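Local atomic coordinates of decaprenyl diphosphate synthase (Rhodobacter capsulatus, PDB entry 3MZV), a protein that probably extends farnesyl diphosphate with isopentenyl diphosphate units, in a magnesium-dependent reaction, to make a long all-trans prenyl diphosphate for isoprenoid quinones. Residues H11-Q16 against L317-D322; E20-V25 against R57-L62; A65-Y70 against A310-H315. All coordinates share one frame; numbering follows the deposited sequence. Where two conformers were deposited one is given.

Helix 56-67 ties the three contacts together: it carries one segment of interactions 2 and 3, and its M59 touches helix 11-17 of interaction 1 (A15 CB to M59 CE, 3.4 Å). The centres of interactions 1 and 2 lie about 12 Å apart, those of 1 and 3 about 13 Å, and those of 2 and 3 about 16 Å. A salt bridge from D21 OD2 to R66 NE (2.7 Å) spans interactions 2 and 3, while a probable hydrogen bond from R318 NH1 to L312 O (2.9 Å) joins 1 and 3. All three lie on the same side of the chain's centre, packing both chain ends onto helix 56-67.

Interaction 1: residues H11-Q16 against L317-D322; sequences HDRLAQ and LRQMLD
L14 and M320 are the residues whose CA atoms lie nearest, 6.2 Å apart, where helix segments 11-16 and 317-322 run nearly antiparallel (154° between N-to-C directions) with axes 9.8 Å apart. M320 points at helix 11-16, and its SD reaches the backbone, lying 3.8 Å from L14 CA. L14 answers with its two methyls: CD1 sits 3.9 Å from L317 CD2 and also borders M320 CB, while CD2 faces L321 CD2 more loosely. A chi1 of -174° swings the isobutyl group of L14 towards helix 316-328, within touch of these three residues.

R13 bends at chi2 and chi3 and lays its guanidinium across M320, whose CG stands 3.9 Å above the plane, over its centre. At the edge of the same group, Q319 OE1 accepts from R13 NH2 at 2.8 Å, but the N-H to acceptor angle of 119° makes this bond weak. Water 1 closes a second route, accepting from R13 NH1 (3.0 Å) and donating to Q319 OE1. D323 offers R13 only a long, weak ion pair.

The contact therefore pins the N-terminal helix to the C-terminal helix 316-328 mainly by buried leucine and methionine packing, with a weak and partly water-mediated polar link at its solvent-facing side.

Interaction 2: residues E20-V25 against R57-L62; sequences EDMAAV and RPMLTL
M22 and L62 make the tightest meeting of the two helices, with M22 SD only 3.5 Å from L62 CD1 and M22 CG nearly as close to the same methyl. L62 points directly at helix segment 20-25 and sets both methyls against it: CD1 is taken up by M22 and by D21 CB (3.7 Å), whereas CD2 touches both D21 CB and V25 CG2, 4.0 Å from the latter. In M22, chi1 (-90°) carries CG to L62 CD1 and M59 CE, and the bend at chi2 (-56°) puts SD beside L62 CD1 and P58 CB. M22 CG meets M59 CE at 4.0 Å, the two methionine chains crossing at about a right angle, and M22 SD looks onto P58 CB at 4.2 Å.

The segment axes pass 10.5 Å apart, with 122° between their N-to-C directions, and the touching residues are D21, M22 and V25 on one helix and P58, M59 and L62 on the other. The fold is the all-helical isoprenoid synthase type, and the first residues of helix 56-67 complete the family's GGKRLRP motif, whose basic residues bind isopentenyl diphosphate in relatives. P58 closes that sequence and offers its CB to M22.

Further out, L18 from the turn before helix 19-32 touches both M59 and L62, and V76 of helix 74-96 backs V25. The buried D21 lends only CB to the packing; its carboxylate is held by a salt bridge from OD2 to R66 NE, one helical turn beyond L62, and more weakly by H75 NE2.

Interaction 3: residues A65-Y70 against A310-H315; sequences ARLVGY and AKLPDH
The imidazole of H315 lies with one face against bare backbone, L67 CA and R66 O being the atoms beneath it at the very end of helix 56-67. Its NE2 comes no nearer to R66 O than 3.9 Å, so the ring rests on this helix end by packing. A chi1 of -175° carries the imidazole of H315 out across the last turn of that helix, and the side chains of L67 and H315 slide past each other in opposite directions. The spacing modelled between L67 CD1 and H315 CB is too short to be trusted, which leaves the exact place of that methyl doubtful.

L67 is the main buried element of the contact, and its CD2 packs on L312 CD1 at 4.2 Å. The proline P313 adds a backbone contact, its CG standing 3.6 Å from L67 O.

A Schellman motif ends the helix: Y70 N bonds to A65 O (3.1 Å) and G69 N to R66 O (3.0 Å), with G69 at positive phi (90°) as the C-prime residue. That bond occupies the carbonyl over which the imidazole lies. Facing this helix end is the loop that joins helices 290-308 and 316-328, bent at D314 by an inverse gamma turn in which H315 N reaches P313 O at 2.9 Å.

H315 is also the N-cap of helix 316-328, where its ND1 accepts from the backbone N of L317, which fixes the rotation of the ring above L67. R318, in the first turn of that helix, forms a salt bridge to D314, and Q201 of helix 199-224 packs against L312 and P313.

Interaction 1: residues H11-Q16 against L317-D322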
ATOM      1  N   HIS B  11     -27.929 -11.068  -4.836  1.00 64.40           N
ATOM      2  CA  HIS B  11     -27.158 -10.170  -4.004  1.00 63.82           C
ATOM      3  C   HIS B  11     -27.922  -9.749  -2.716  1.00 63.30           C
ATOM      4  O   HIS B  11     -27.359  -9.750  -1.627  1.00 61.95           O
ATOM      5  CB  HIS B  11     -26.749  -8.920  -4.789  1.00 64.37           C
ATOM      6  CG  HIS B  11     -25.921  -7.967  -3.984  1.00 66.44           C
ATOM      7  ND1 HIS B  11     -26.467  -7.134  -3.027  1.00 69.73           N
ATOM      8  CD2 HIS B  11     -24.585  -7.746  -3.955  1.00 68.21           C
ATOM      9  CE1 HIS B  11     -25.503  -6.427  -2.457  1.00 69.41           C
ATOM     10  NE2 HIS B  11     -24.355  -6.774  -3.011  1.00 68.85           N
ATOM     11  N   ASP B  12     -29.197  -9.394  -2.863  1.00 63.59           N
ATOM     12  CA  ASP B  12     -30.044  -8.945  -1.734  1.00 63.24           C
ATOM     13  C   ASP B  12     -30.509 -10.046  -0.733  1.00 61.69           C
ATOM     14  O   ASP B  12     -30.600  -9.767   0.462  1.00 60.76           O
ATOM     15  CB  ASP B  12     -31.253  -8.160  -2.282  1.00 65.14           C
ATOM     16  CG  ASP B  12     -30.819  -7.018  -3.206  1.00 66.59           C
ATOM     17  OD1 ASP B  12     -29.987  -6.184  -2.765  1.00 68.94           O
ATOM     18  OD2 ASP B  12     -31.256  -6.989  -4.379  1.00 67.89           O
ATOM     19  N   ARG B  13     -30.797 -11.266  -1.212  1.00 59.98           N
ATOM     20  CA  ARG B  13     -31.123 -12.414  -0.319  1.00 59.23           C
ATOM     21  C   ARG B  13     -29.924 -12.788   0.557  1.00 55.84           C
ATOM     22  O   ARG B  13     -30.033 -13.015   1.771  1.00 54.64           O
ATOM     23  CB  ARG B  13     -31.530 -13.651  -1.125  1.00 59.99           C
ATOM     24  CG  ARG B  13     -32.958 -14.149  -0.912  1.00 65.48           C
ATOM     25  CD  ARG B  13     -33.030 -15.542  -0.229  1.00 69.74           C
ATOM     26  NE  ARG B  13     -32.857 -16.652  -1.185  1.00 73.33           N
ATOM     27  CZ  ARG B  13     -32.642 -17.933  -0.857  1.00 74.24           C
ATOM     28  NH1 ARG B  13     -32.562 -18.304   0.417  1.00 74.98           N
ATOM     29  NH2 ARG B  13     -32.491 -18.851  -1.813  1.00 73.51           N
ATOM     30  N   LEU B  14     -28.778 -12.861  -0.101  1.00 52.83           N
ATOM     31  CA  LEU B  14     -27.550 -13.141   0.565  1.00 50.11           C
ATOM     32  C   LEU B  14     -27.311 -12.004   1.525  1.00 49.44           C
ATOM     33  O   LEU B  14     -26.948 -12.232   2.664  1.00 48.35           O
ATOM     34  CB  LEU B  14     -26.426 -13.257  -0.481  1.00 48.36           C
ATOM     35  CG  LEU B  14     -25.024 -13.678  -0.074  1.00 46.56           C
ATOM     36  CD1 LEU B  14     -24.957 -14.892   0.836  1.00 39.43           C
ATOM     37  CD2 LEU B  14     -24.235 -13.909  -1.377  1.00 43.32           C
ATOM     38  N   ALA B  15     -27.524 -10.771   1.066  1.00 49.72           N
ATOM     39  CA  ALA B  15     -27.305  -9.576   1.921  1.00 49.25           C
ATOM     40  C   ALA B  15     -28.185  -9.584   3.146  1.00 49.51           C
ATOM     41  O   ALA B  15     -27.723  -9.255   4.230  1.00 48.62           O
ATOM     42  CB  ALA B  15     -27.533  -8.270   1.135  1.00 50.88           C
ATOM     43  N   GLN B  16     -29.426 -10.027   2.998  1.00 49.44           N
ATOM     44  CA  GLN B  16     -30.354 -10.050   4.127  1.00 50.91           C
ATOM     45  C   GLN B  16     -29.999 -11.176   5.131  1.00 49.28           C
ATOM     46  O   GLN B  16     -30.173 -11.002   6.341  1.00 47.66           O
ATOM     47  CB  GLN B  16     -31.827 -10.115   3.634  1.00 52.46           C
ATOM     48  CG  GLN B  16     -32.299  -8.769   2.971  1.00 57.06           C
ATOM     49  CD  GLN B  16     -33.460  -8.894   1.940  1.00 64.12           C
ATOM     50  OE1 GLN B  16     -34.237  -9.860   1.954  1.00 68.70           O
ATOM     51  NE2 GLN B  16     -33.598  -7.878   1.064  1.00 65.39           N
ATOM     52  N   LEU B 317     -26.655 -21.196   2.711  1.00 42.91           N
ATOM     53  CA  LEU B 317     -25.653 -20.328   2.118  1.00 41.48           C
ATOM     54  C   LEU B 317     -25.006 -20.960   0.905  1.00 40.32           C
ATOM     55  O   LEU B 317     -24.631 -20.245  -0.008  1.00 39.39           O
ATOM     56  CB  LEU B 317     -24.587 -19.935   3.130  1.00 40.89           C
ATOM     57  CG  LEU B 317     -25.003 -18.929   4.216  1.00 41.89           C
ATOM     58  CD1 LEU B 317     -23.912 -18.858   5.262  1.00 40.73           C
ATOM     59  CD2 LEU B 317     -25.321 -17.526   3.625  1.00 41.83           C
ATOM     60  N   ARG B 318     -24.894 -22.283   0.868  1.00 40.22           N
ATOM     61  CA  ARG B 318     -24.381 -22.922  -0.329  1.00 40.09           C
ATOM     62  C   ARG B 318     -25.292 -22.614  -1.526  1.00 40.20           C
ATOM     63  O   ARG B 318     -24.802 -22.225  -2.576  1.00 38.56           O
ATOM     64  CB  ARG B 318     -24.217 -24.423  -0.171  1.00 41.34           C
ATOM     65  CG  ARG B 318     -23.326 -25.013  -1.219  1.00 42.21           C
ATOM     66  CD  ARG B 318     -23.217 -26.484  -1.122  1.00 45.69           C
ATOM     67  NE  ARG B 318     -24.399 -27.106  -1.706  1.00 46.65           N
ATOM     68  CZ  ARG B 318     -24.651 -28.420  -1.714  1.00 50.87           C
ATOM     69  NH1 ARG B 318     -23.815 -29.295  -1.167  1.00 51.11           N
ATOM     70  NH2 ARG B 318     -25.760 -28.869  -2.299  1.00 52.29           N
ATOM     71  N   GLN B 319     -26.599 -22.752  -1.351  1.00 41.50           N
ATOM     72  CA  GLN B 319     -27.524 -22.465  -2.438  0.50 42.27           C
ATOM     73  C   GLN B 319     -27.463 -20.980  -2.822  1.00 42.15           C
ATOM     74  O   GLN B 319     -27.503 -20.659  -3.984  1.00 42.23           O
ATOM     75  CB  GLN B 319     -28.948 -22.916  -2.098  0.50 43.70           C
ATOM     76  CG  GLN B 319     -29.884 -22.994  -3.297  0.50 45.02           C
ATOM     77  CD  GLN B 319     -30.625 -21.686  -3.539  0.50 45.25           C
ATOM     78  OE1 GLN B 319     -30.822 -20.901  -2.612  0.50 49.65           O
ATOM     79  NE2 GLN B 319     -31.046 -21.449  -4.783  0.50 50.31           N
ATOM     80  N   MET B 320     -27.321 -20.082  -1.854  1.00 41.51           N
ATOM     81  CA  MET B 320     -27.242 -18.676  -2.177  1.00 41.02           C
ATOM     82  C   MET B 320     -25.962 -18.352  -2.991  1.00 40.28           C
ATOM     83  O   MET B 320     -26.005 -17.514  -3.888  1.00 39.76           O
ATOM     84  CB  MET B 320     -27.338 -17.801  -0.914  1.00 40.84           C
ATOM     85  CG  MET B 320     -28.776 -17.619  -0.368  1.00 42.29           C
ATOM     86  SD  MET B 320     -28.873 -16.618   1.183  1.00 36.37           S
ATOM     87  CE  MET B 320     -28.971 -17.998   2.320  1.00 45.09           C
ATOM     88  N   LEU B 321     -24.849 -19.027  -2.699  1.00 38.56           N
ATOM     89  CA  LEU B 321     -23.626 -18.866  -3.480  1.00 38.49           C
ATOM     90  C   LEU B 321     -23.771 -19.426  -4.881  1.00 38.89           C
ATOM     91  O   LEU B 321     -23.179 -18.899  -5.818  1.00 39.63           O
ATOM     92  CB  LEU B 321     -22.411 -19.519  -2.780  1.00 36.80           C
ATOM     93  CG  LEU B 321     -21.950 -18.814  -1.496  1.00 38.01           C
ATOM     94  CD1 LEU B 321     -20.787 -19.616  -0.851  1.00 36.92           C
ATOM     95  CD2 LEU B 321     -21.538 -17.371  -1.721  1.00 37.13           C
ATOM     96  N   ASP B 322     -24.533 -20.495  -5.000  1.00 39.90           N
ATOM     97  CA  ASP B 322     -24.905 -21.046  -6.298  1.00 41.05           C
ATOM     98  C   ASP B 322     -25.687 -19.987  -7.114  1.00 41.22           C
ATOM     99  O   ASP B 322     -25.316 -19.683  -8.288  1.00 40.29           O
ATOM    100  CB  ASP B 322     -25.701 -22.338  -6.103  1.00 42.15           C
ATOM    101  CG  ASP B 322     -25.750 -23.223  -7.349  1.00 47.63           C
ATOM    102  OD1 ASP B 322     -26.368 -22.816  -8.338  1.00 49.06           O
ATOM    103  OD2 ASP B 322     -25.223 -24.358  -7.316  1.00 54.79           O
TER
HETATM  104  O   HOH W   1     -30.759 -20.746   0.329  1.00 37.91           O

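Interaction 2: residues E20-V25 against R57-L62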
ATOM      1  N   GLU B  20     -26.771  -9.010   9.764  1.00 44.53           N
ATOM      2  CA  GLU B  20     -26.208  -8.745  11.067  1.00 43.46           C
ATOM      3  C   GLU B  20     -24.688  -8.706  11.047  1.00 42.25           C
ATOM      4  O   GLU B  20     -24.081  -7.842  11.680  1.00 39.55           O
ATOM      5  CB  GLU B  20     -26.688  -9.792  12.024  1.00 43.69           C
ATOM      6  CG  GLU B  20     -26.046  -9.736  13.331  1.00 45.78           C
ATOM      7  CD  GLU B  20     -26.880 -10.376  14.403  1.00 49.83           C
ATOM      8  OE1 GLU B  20     -27.891 -11.034  14.083  1.00 53.68           O
ATOM      9  OE2 GLU B  20     -26.526 -10.183  15.575  1.00 47.12           O
ATOM     10  N   ASP B  21     -24.073  -9.663  10.338  1.00 40.54           N
ATOM     11  CA  ASP B  21     -22.620  -9.694  10.222  1.00 40.05           C
ATOM     12  C   ASP B  21     -22.110  -8.482   9.440  1.00 39.69           C
ATOM     13  O   ASP B  21     -21.049  -7.946   9.742  1.00 38.39           O
ATOM     14  CB  ASP B  21     -22.206 -11.005   9.500  1.00 39.10           C
ATOM     15  CG  ASP B  21     -22.208 -12.235  10.450  1.00 39.63           C
ATOM     16  OD1 ASP B  21     -22.295 -12.080  11.681  1.00 35.80           O
ATOM     17  OD2 ASP B  21     -22.106 -13.365   9.965  1.00 36.46           O
ATOM     18  N   MET B  22     -22.856  -8.079   8.420  1.00 40.49           N
ATOM     19  CA  MET B  22     -22.406  -6.995   7.528  1.00 42.07           C
ATOM     20  C   MET B  22     -22.490  -5.670   8.308  1.00 42.62           C
ATOM     21  O   MET B  22     -21.691  -4.764   8.062  1.00 42.03           O
ATOM     22  CB  MET B  22     -23.224  -6.929   6.232  1.00 42.35           C
ATOM     23  CG  MET B  22     -22.659  -7.785   5.051  1.00 44.21           C
ATOM     24  SD  MET B  22     -20.936  -7.440   4.545  1.00 40.44           S
ATOM     25  CE  MET B  22     -20.896  -5.660   4.658  1.00 44.52           C
ATOM     26  N   ALA B  23     -23.440  -5.589   9.253  1.00 43.06           N
ATOM     27  CA  ALA B  23     -23.523  -4.454  10.178  1.00 43.70           C
ATOM     28  C   ALA B  23     -22.251  -4.397  11.027  1.00 43.97           C
ATOM     29  O   ALA B  23     -21.655  -3.313  11.216  1.00 42.60           O
ATOM     30  CB  ALA B  23     -24.745  -4.567  11.063  1.00 44.45           C
ATOM     31  N   ALA B  24     -21.826  -5.553  11.540  1.00 42.36           N
ATOM     32  CA  ALA B  24     -20.622  -5.604  12.334  1.00 42.89           C
ATOM     33  C   ALA B  24     -19.391  -5.272  11.466  1.00 41.93           C
ATOM     34  O   ALA B  24     -18.437  -4.664  11.938  1.00 43.03           O
ATOM     35  CB  ALA B  24     -20.498  -6.992  13.015  1.00 42.32           C
ATOM     36  N   VAL B  25     -19.405  -5.657  10.196  1.00 41.79           N
ATOM     37  CA  VAL B  25     -18.322  -5.302   9.275  1.00 40.71           C
ATOM     38  C   VAL B  25     -18.260  -3.773   9.095  1.00 43.25           C
ATOM     39  O   VAL B  25     -17.216  -3.154   9.346  1.00 42.66           O
ATOM     40  CB  VAL B  25     -18.468  -6.052   7.923  1.00 40.73           C
ATOM     41  CG1 VAL B  25     -17.557  -5.494   6.861  1.00 36.90           C
ATOM     42  CG2 VAL B  25     -18.162  -7.553   8.160  1.00 34.21           C
ATOM     43  N   ARG B  57     -17.355  -8.790  -2.015  1.00 41.15           N
ATOM     44  CA  ARG B  57     -16.140  -9.372  -1.463  1.00 38.97           C
ATOM     45  C   ARG B  57     -16.233  -9.632   0.043  1.00 36.66           C
ATOM     46  O   ARG B  57     -15.989 -10.749   0.441  1.00 35.48           O
ATOM     47  CB  ARG B  57     -14.908  -8.571  -1.881  1.00 37.93           C
ATOM     48  CG  ARG B  57     -14.690  -8.560  -3.408  1.00 38.21           C
ATOM     49  CD  ARG B  57     -13.728  -7.461  -3.778  1.00 38.04           C
ATOM     50  NE  ARG B  57     -13.441  -7.328  -5.201  1.00 39.74           N
ATOM     51  CZ  ARG B  57     -14.208  -6.682  -6.080  1.00 37.52           C
ATOM     52  NH1 ARG B  57     -15.381  -6.198  -5.734  1.00 42.02           N
ATOM     53  NH2 ARG B  57     -13.822  -6.590  -7.340  1.00 39.52           N
ATOM     54  N   PRO B  58     -16.620  -8.645   0.863  1.00 35.51           N
ATOM     55  CA  PRO B  58     -16.785  -9.027   2.256  1.00 34.88           C
ATOM     56  C   PRO B  58     -17.898 -10.049   2.486  1.00 35.08           C
ATOM     57  O   PRO B  58     -17.774 -10.876   3.389  1.00 33.39           O
ATOM     58  CB  PRO B  58     -17.112  -7.703   2.943  1.00 35.15           C
ATOM     59  CG  PRO B  58     -17.627  -6.816   1.829  1.00 36.13           C
ATOM     60  CD  PRO B  58     -16.758  -7.189   0.705  1.00 35.82           C
ATOM     61  N   MET B  59     -18.973 -10.003   1.676  1.00 34.75           N
ATOM     62  CA  MET B  59     -20.020 -11.021   1.812  1.00 35.60           C
ATOM     63  C   MET B  59     -19.506 -12.415   1.592  1.00 33.75           C
ATOM     64  O   MET B  59     -20.014 -13.369   2.194  1.00 32.70           O
ATOM     65  CB  MET B  59     -21.201 -10.803   0.844  1.00 36.65           C
ATOM     66  CG  MET B  59     -21.912  -9.559   1.076  1.00 40.39           C
ATOM     67  SD  MET B  59     -23.584  -9.558   0.274  1.00 45.52           S
ATOM     68  CE  MET B  59     -24.177  -8.392   1.450  1.00 44.76           C
ATOM     69  N   LEU B  60     -18.560 -12.546   0.691  1.00 33.16           N
ATOM     70  CA  LEU B  60     -18.016 -13.853   0.349  1.00 33.23           C
ATOM     71  C   LEU B  60     -17.306 -14.445   1.567  1.00 32.51           C
ATOM     72  O   LEU B  60     -17.387 -15.657   1.806  1.00 30.33           O
ATOM     73  CB  LEU B  60     -17.059 -13.767  -0.837  1.00 32.98           C
ATOM     74  CG  LEU B  60     -17.709 -13.744  -2.247  1.00 37.93           C
ATOM     75  CD1 LEU B  60     -16.630 -13.745  -3.323  1.00 43.74           C
ATOM     76  CD2 LEU B  60     -18.599 -14.919  -2.469  1.00 39.75           C
ATOM     77  N   THR B  61     -16.591 -13.592   2.318  1.00 30.47           N
ATOM     78  CA  THR B  61     -15.896 -14.074   3.514  1.00 29.59           C
ATOM     79  C   THR B  61     -16.876 -14.492   4.584  1.00 31.41           C
ATOM     80  O   THR B  61     -16.764 -15.583   5.153  1.00 31.31           O
ATOM     81  CB  THR B  61     -14.978 -12.994   4.062  1.00 29.38           C
ATOM     82  OG1 THR B  61     -13.945 -12.770   3.124  1.00 28.40           O
ATOM     83  CG2 THR B  61     -14.377 -13.373   5.468  1.00 29.04           C
ATOM     84  N   LEU B  62     -17.845 -13.616   4.882  1.00 31.36           N
ATOM     85  CA  LEU B  62     -18.884 -13.928   5.866  1.00 31.88           C
ATOM     86  C   LEU B  62     -19.639 -15.217   5.501  1.00 32.94           C
ATOM     87  O   LEU B  62     -19.849 -16.060   6.352  1.00 31.67           O
ATOM     88  CB  LEU B  62     -19.896 -12.797   5.944  1.00 32.72           C
ATOM     89  CG  LEU B  62     -19.351 -11.437   6.394  1.00 32.40           C
ATOM     90  CD1 LEU B  62     -20.509 -10.414   6.293  1.00 35.04           C
ATOM     91  CD2 LEU B  62     -18.737 -11.513   7.787  1.00 32.08           C
TER

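Interaction 3: residues A65-Y70 against A310-H315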
ATOM      1  N   ALA B  65     -17.442 -18.417   5.999  1.00 32.81           N
ATOM      2  CA  ALA B  65     -17.243 -18.741   7.395  1.00 34.22           C
ATOM      3  C   ALA B  65     -18.534 -19.355   7.993  1.00 35.52           C
ATOM      4  O   ALA B  65     -18.487 -20.414   8.607  1.00 37.45           O
ATOM      5  CB  ALA B  65     -16.789 -17.482   8.203  1.00 32.11           C
ATOM      6  N   ARG B  66     -19.678 -18.714   7.753  1.00 36.35           N
ATOM      7  CA  ARG B  66     -20.972 -19.177   8.296  1.00 37.77           C
ATOM      8  C   ARG B  66     -21.384 -20.497   7.625  1.00 37.45           C
ATOM      9  O   ARG B  66     -21.966 -21.363   8.275  1.00 38.15           O
ATOM     10  CB  ARG B  66     -22.084 -18.125   8.084  1.00 38.03           C
ATOM     11  CG  ARG B  66     -21.931 -16.836   8.883  1.00 39.70           C
ATOM     12  CD  ARG B  66     -22.257 -17.048  10.324  1.00 43.07           C
ATOM     13  NE  ARG B  66     -22.292 -15.804  11.096  1.00 44.83           N
ATOM     14  CZ  ARG B  66     -22.608 -15.738  12.395  1.00 45.39           C
ATOM     15  NH1 ARG B  66     -22.969 -16.836  13.052  1.00 47.81           N
ATOM     16  NH2 ARG B  66     -22.592 -14.574  13.041  1.00 41.26           N
ATOM     17  N   LEU B  67     -21.064 -20.667   6.353  1.00 36.59           N
ATOM     18  CA  LEU B  67     -21.351 -21.911   5.668  1.00 38.94           C
ATOM     19  C   LEU B  67     -20.653 -23.146   6.288  1.00 38.78           C
ATOM     20  O   LEU B  67     -21.193 -24.251   6.241  1.00 39.44           O
ATOM     21  CB  LEU B  67     -21.000 -21.806   4.164  1.00 39.49           C
ATOM     22  CG  LEU B  67     -21.083 -23.038   3.270  1.00 40.00           C
ATOM     23  CD1 LEU B  67     -22.472 -23.699   3.422  1.00 45.43           C
ATOM     24  CD2 LEU B  67     -20.837 -22.643   1.812  1.00 40.87           C
ATOM     25  N   VAL B  68     -19.444 -22.979   6.804  1.00 38.82           N
ATOM     26  CA  VAL B  68     -18.755 -24.106   7.437  1.00 39.04           C
ATOM     27  C   VAL B  68     -19.040 -24.165   8.956  1.00 39.97           C
ATOM     28  O   VAL B  68     -18.366 -24.894   9.708  1.00 41.02           O
ATOM     29  CB  VAL B  68     -17.244 -24.098   7.104  1.00 38.07           C
ATOM     30  CG1 VAL B  68     -17.014 -24.221   5.604  1.00 36.78           C
ATOM     31  CG2 VAL B  68     -16.553 -22.867   7.709  1.00 35.43           C
ATOM     32  N   GLY B  69     -20.006 -23.377   9.423  1.00 39.26           N
ATOM     33  CA  GLY B  69     -20.481 -23.432  10.808  1.00 39.26           C
ATOM     34  C   GLY B  69     -19.799 -22.545  11.845  1.00 39.02           C
ATOM     35  O   GLY B  69     -19.906 -22.812  13.034  1.00 37.97           O
ATOM     36  N   TYR B  70     -19.099 -21.503  11.400  1.00 37.09           N
ATOM     37  CA  TYR B  70     -18.374 -20.636  12.303  1.00 37.32           C
ATOM     38  C   TYR B  70     -19.360 -19.711  12.986  1.00 38.64           C
ATOM     39  O   TYR B  70     -20.258 -19.198  12.339  1.00 39.75           O
ATOM     40  CB  TYR B  70     -17.377 -19.800  11.523  1.00 35.53           C
ATOM     41  CG  TYR B  70     -16.421 -18.998  12.357  1.00 36.16           C
ATOM     42  CD1 TYR B  70     -15.594 -19.618  13.314  1.00 37.92           C
ATOM     43  CD2 TYR B  70     -16.349 -17.629  12.216  1.00 35.21           C
ATOM     44  CE1 TYR B  70     -14.688 -18.882  14.068  1.00 36.19           C
ATOM     45  CE2 TYR B  70     -15.449 -16.896  12.920  1.00 33.85           C
ATOM     46  CZ  TYR B  70     -14.611 -17.521  13.867  1.00 36.30           C
ATOM     47  OH  TYR B  70     -13.734 -16.756  14.610  1.00 33.90           O
ATOM     48  N   ALA B 310     -19.960 -28.205  -4.782  1.00 50.73           N
ATOM     49  CA  ALA B 310     -20.471 -29.537  -4.512  1.00 53.56           C
ATOM     50  C   ALA B 310     -19.789 -30.187  -3.306  1.00 55.83           C
ATOM     51  O   ALA B 310     -20.402 -31.044  -2.643  1.00 56.61           O
ATOM     52  CB  ALA B 310     -20.352 -30.424  -5.779  1.00 54.34           C
ATOM     53  N   LYS B 311     -18.555 -29.777  -2.975  1.00 55.80           N
ATOM     54  CA  LYS B 311     -17.860 -30.349  -1.805  1.00 57.28           C
ATOM     55  C   LYS B 311     -18.220 -29.694  -0.487  1.00 56.69           C
ATOM     56  O   LYS B 311     -17.744 -30.117   0.562  1.00 58.18           O
ATOM     57  CB  LYS B 311     -16.332 -30.332  -1.980  1.00 57.85           C
ATOM     58  CG  LYS B 311     -15.802 -31.256  -3.125  1.00 60.87           C
ATOM     59  CD  LYS B 311     -15.752 -30.519  -4.477  1.00 62.71           C
ATOM     60  CE  LYS B 311     -14.748 -31.181  -5.428  1.00 65.01           C
ATOM     61  NZ  LYS B 311     -14.492 -30.419  -6.693  1.00 64.77           N
ATOM     62  N   LEU B 312     -19.083 -28.689  -0.515  1.00 55.42           N
ATOM     63  CA  LEU B 312     -19.423 -27.957   0.691  1.00 53.91           C
ATOM     64  C   LEU B 312     -20.759 -28.474   1.274  1.00 55.03           C
ATOM     65  O   LEU B 312     -21.526 -29.121   0.565  1.00 54.29           O
ATOM     66  CB  LEU B 312     -19.439 -26.472   0.365  1.00 52.48           C
ATOM     67  CG  LEU B 312     -18.072 -26.017  -0.198  1.00 50.40           C
ATOM     68  CD1 LEU B 312     -18.139 -24.629  -0.739  1.00 50.72           C
ATOM     69  CD2 LEU B 312     -16.972 -26.129   0.849  1.00 51.81           C
ATOM     70  N   PRO B 313     -21.028 -28.204   2.567  1.00 55.01           N
ATOM     71  CA  PRO B 313     -22.237 -28.751   3.178  1.00 56.21           C
ATOM     72  C   PRO B 313     -23.491 -28.132   2.609  1.00 56.17           C
ATOM     73  O   PRO B 313     -23.456 -26.979   2.135  1.00 55.07           O
ATOM     74  CB  PRO B 313     -22.098 -28.393   4.663  1.00 56.20           C
ATOM     75  CG  PRO B 313     -20.974 -27.560   4.798  1.00 54.86           C
ATOM     76  CD  PRO B 313     -20.169 -27.537   3.552  1.00 54.41           C
ATOM     77  N   ASP B 314     -24.590 -28.879   2.645  1.00 55.93           N
ATOM     78  CA  ASP B 314     -25.821 -28.398   2.042  1.00 56.06           C
ATOM     79  C   ASP B 314     -26.572 -27.437   2.992  1.00 55.18           C
ATOM     80  O   ASP B 314     -27.598 -27.781   3.561  1.00 57.26           O
ATOM     81  CB  ASP B 314     -26.698 -29.581   1.587  1.00 57.86           C
ATOM     82  CG  ASP B 314     -27.781 -29.155   0.646  1.00 60.25           C
ATOM     83  OD1 ASP B 314     -27.644 -28.053   0.052  1.00 63.21           O
ATOM     84  OD2 ASP B 314     -28.751 -29.926   0.463  1.00 66.45           O
ATOM     85  N   HIS B 315     -26.048 -26.218   3.094  1.00 53.02           N
ATOM     86  CA  HIS B 315     -26.476 -25.163   3.992  1.00 50.98           C
ATOM     87  C   HIS B 315     -27.213 -24.146   3.086  1.00 49.60           C
ATOM     88  O   HIS B 315     -26.930 -24.045   1.889  1.00 49.46           O
ATOM     89  CB  HIS B 315     -25.203 -24.549   4.616  1.00 50.52           C
ATOM     90  CG  HIS B 315     -25.440 -23.508   5.665  1.00 48.32           C
ATOM     91  ND1 HIS B 315     -25.777 -22.204   5.361  1.00 47.31           N
ATOM     92  CD2 HIS B 315     -25.380 -23.574   7.017  1.00 49.35           C
ATOM     93  CE1 HIS B 315     -25.934 -21.520   6.482  1.00 49.08           C
ATOM     94  NE2 HIS B 315     -25.702 -22.330   7.500  1.00 48.68           N
TER